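Local coordinates for Serine/threonine-protein kinase Tel1 (PDB 6SKY) that probably acts as a serine/threonine kinase of the ATM family that uses ATP to switch on checkpoint signalling when DNA is damaged, at residues 1517-1522 with 1534-1539. Numbering follows the deposited sequence.
Sequences KYLAAY and QAFRSI
Two successive antiparallel helices of the alpha solenoid pack together where Tyr1522, at the C-terminal end of helix 1502-1521, and Leu1519, in its last turn, meet Phe1536 of the next helix, 1530-1543. The Phe1536 ring enters between them with its outer end: CE2 lies 3.5 Å from Tyr1522 CD2, while CZ is 4.1 Å from Leu1519 CD2. Tyr1522 CE2 lies over one face of the phenylalanine and CD2 makes the closest approach, yet the planes are inclined at 34° with centroids 5.0 Å apart, so the pair is oblique and not a true stack. Phe1536 has CG anti to the backbone N (chi1 -173°), and the side chain, whose CB already faces the partner helix, thereby extends across the gap. The tyrosine is fixed at its far end by a hydrogen bond between OH and the carbonyl oxygen of Leu1466, which satisfies the buried tyrosine's hydroxyl.

Beside these apolar contacts the interface turns polar and exposed. The Arg1537 chain bends at chi2 (-65°) and carries its guanidinium to the C-terminal end of helix 1502-1521. There NE stands 3.9 Å from Tyr1522 O, and Ala1520 O lies above one guanidinium face, offset toward its rim; both approaches are too long for hydrogen bonds, although the positive charge would probably be favoured near these carbonyls. The backbones come nearest at Ala1520 and Arg1537, whose CA atoms are 7.1 Å apart.

The buried side rests on the preceding helix 1470-1487, where Ala1477 touches Leu1519, Leu1473 touches Tyr1522 and Ala1474 touches Phe1536. Phe1527, in the connecting loop, meets the Phe1536 ring and touches Tyr1522, and helix 1557-1569 adjoins helix 1530-1543 through Glu1564, which meets Ser1538 and Ile1539.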
loop_
_atom_site.group_PDB
_atom_site.type_symbol
_atom_site.label_atom_id
_atom_site.label_comp_id
_atom_site.label_asym_id
_atom_site.label_seq_id
_atom_site.Cartn_x
_atom_site.Cartn_y
_atom_site.Cartn_z
ATOM N N LYS A 1517 -28.097 41.252 -58.854
ATOM C CA LYS A 1517 -27.350 42.462 -59.187
ATOM C C LYS A 1517 -27.561 43.545 -58.138
ATOM O O LYS A 1517 -26.606 44.205 -57.711
ATOM C CB LYS A 1517 -27.765 42.976 -60.563
ATOM C CG LYS A 1517 -27.415 42.049 -61.706
ATOM C CD LYS A 1517 -27.874 42.631 -63.030
ATOM C CE LYS A 1517 -27.531 41.715 -64.187
ATOM N NZ LYS A 1517 -28.006 42.269 -65.483
ATOM N N TYR A 1518 -28.810 43.740 -57.718
ATOM C CA TYR A 1518 -29.113 44.734 -56.696
ATOM C C TYR A 1518 -28.354 44.443 -55.409
ATOM O O TYR A 1518 -27.770 45.344 -54.798
ATOM C CB TYR A 1518 -30.618 44.768 -56.438
ATOM C CG TYR A 1518 -31.004 45.665 -55.296
ATOM C CD1 TYR A 1518 -31.227 45.153 -54.028
ATOM C CD2 TYR A 1518 -31.131 47.028 -55.480
ATOM C CE1 TYR A 1518 -31.567 45.975 -52.981
ATOM C CE2 TYR A 1518 -31.471 47.855 -54.442
ATOM C CZ TYR A 1518 -31.688 47.326 -53.195
ATOM O OH TYR A 1518 -32.029 48.160 -52.158
ATOM N N LEU A 1519 -28.354 43.179 -54.984
ATOM C CA LEU A 1519 -27.679 42.813 -53.744
ATOM C C LEU A 1519 -26.172 42.974 -53.865
ATOM O O LEU A 1519 -25.513 43.408 -52.916
ATOM C CB LEU A 1519 -28.033 41.384 -53.358
ATOM C CG LEU A 1519 -29.471 41.190 -52.909
ATOM C CD1 LEU A 1519 -29.779 39.718 -52.795
ATOM C CD2 LEU A 1519 -29.679 41.888 -51.591
ATOM N N ALA A 1520 -25.607 42.616 -55.020
ATOM C CA ALA A 1520 -24.185 42.846 -55.237
ATOM C C ALA A 1520 -23.862 44.328 -55.161
ATOM O O ALA A 1520 -22.796 44.716 -54.668
ATOM C CB ALA A 1520 -23.758 42.269 -56.584
ATOM N N ALA A 1521 -24.775 45.172 -55.629
ATOM C CA ALA A 1521 -24.594 46.614 -55.569
ATOM C C ALA A 1521 -25.038 47.217 -54.243
ATOM O O ALA A 1521 -24.854 48.420 -54.037
ATOM C CB ALA A 1521 -25.352 47.283 -56.718
ATOM N N TYR A 1522 -25.613 46.420 -53.346
ATOM C CA TYR A 1522 -26.086 46.940 -52.069
ATOM C C TYR A 1522 -24.917 47.299 -51.165
ATOM O O TYR A 1522 -23.892 46.614 -51.144
ATOM C CB TYR A 1522 -26.985 45.915 -51.377
ATOM C CG TYR A 1522 -27.503 46.357 -50.029
ATOM C CD1 TYR A 1522 -28.680 47.076 -49.921
ATOM C CD2 TYR A 1522 -26.819 46.049 -48.862
ATOM C CE1 TYR A 1522 -29.153 47.482 -48.698
ATOM C CE2 TYR A 1522 -27.289 46.452 -47.637
ATOM C CZ TYR A 1522 -28.457 47.165 -47.562
ATOM O OH TYR A 1522 -28.929 47.569 -46.341
ATOM N N GLN A 1534 -18.848 41.881 -44.954
ATOM C CA GLN A 1534 -18.334 40.726 -45.680
ATOM C C GLN A 1534 -19.252 39.523 -45.521
ATOM O O GLN A 1534 -19.423 38.738 -46.460
ATOM C CB GLN A 1534 -16.921 40.397 -45.210
ATOM C CG GLN A 1534 -15.920 41.500 -45.493
ATOM C CD GLN A 1534 -14.510 41.108 -45.114
ATOM O OE1 GLN A 1534 -14.244 39.952 -44.788
ATOM N NE2 GLN A 1534 -13.596 42.071 -45.150
ATOM N N ALA A 1535 -19.863 39.366 -44.344
ATOM C CA ALA A 1535 -20.837 38.299 -44.152
ATOM C C ALA A 1535 -22.036 38.483 -45.066
ATOM O O ALA A 1535 -22.524 37.518 -45.662
ATOM C CB ALA A 1535 -21.281 38.250 -42.692
ATOM N N PHE A 1536 -22.526 39.715 -45.187
ATOM C CA PHE A 1536 -23.631 40.002 -46.092
ATOM C C PHE A 1536 -23.256 39.668 -47.528
ATOM O O PHE A 1536 -24.016 39.001 -48.244
ATOM C CB PHE A 1536 -24.025 41.474 -45.963
ATOM C CG PHE A 1536 -25.262 41.837 -46.719
ATOM C CD1 PHE A 1536 -26.497 41.760 -46.119
ATOM C CD2 PHE A 1536 -25.189 42.260 -48.029
ATOM C CE1 PHE A 1536 -27.632 42.089 -46.808
ATOM C CE2 PHE A 1536 -26.325 42.586 -48.721
ATOM C CZ PHE A 1536 -27.547 42.499 -48.109
ATOM N N ARG A 1537 -22.085 40.134 -47.966
ATOM C CA ARG A 1537 -21.634 39.845 -49.323
ATOM C C ARG A 1537 -21.571 38.346 -49.571
ATOM O O ARG A 1537 -22.085 37.849 -50.579
ATOM C CB ARG A 1537 -20.268 40.483 -49.572
ATOM C CG ARG A 1537 -20.273 41.995 -49.562
ATOM C CD ARG A 1537 -21.091 42.551 -50.708
ATOM N NE ARG A 1537 -20.963 44.000 -50.805
ATOM C CZ ARG A 1537 -19.942 44.619 -51.390
ATOM N NH1 ARG A 1537 -18.956 43.913 -51.924
ATOM N NH2 ARG A 1537 -19.903 45.945 -51.435
ATOM N N SER A 1538 -20.949 37.608 -48.653
ATOM C CA SER A 1538 -20.771 36.175 -48.851
ATOM C C SER A 1538 -22.105 35.447 -48.856
ATOM O O SER A 1538 -22.356 34.609 -49.727
ATOM C CB SER A 1538 -19.851 35.616 -47.772
ATOM O OG SER A 1538 -20.160 36.184 -46.516
ATOM N N ILE A 1539 -22.982 35.758 -47.899
ATOM C CA ILE A 1539 -24.281 35.097 -47.840
ATOM C C ILE A 1539 -25.053 35.331 -49.129
ATOM O O ILE A 1539 -25.507 34.385 -49.780
ATOM C CB ILE A 1539 -25.076 35.572 -46.611
ATOM C CG1 ILE A 1539 -24.545 34.912 -45.341
ATOM C CG2 ILE A 1539 -26.544 35.263 -46.774
ATOM C CD1 ILE A 1539 -25.162 35.453 -44.078
#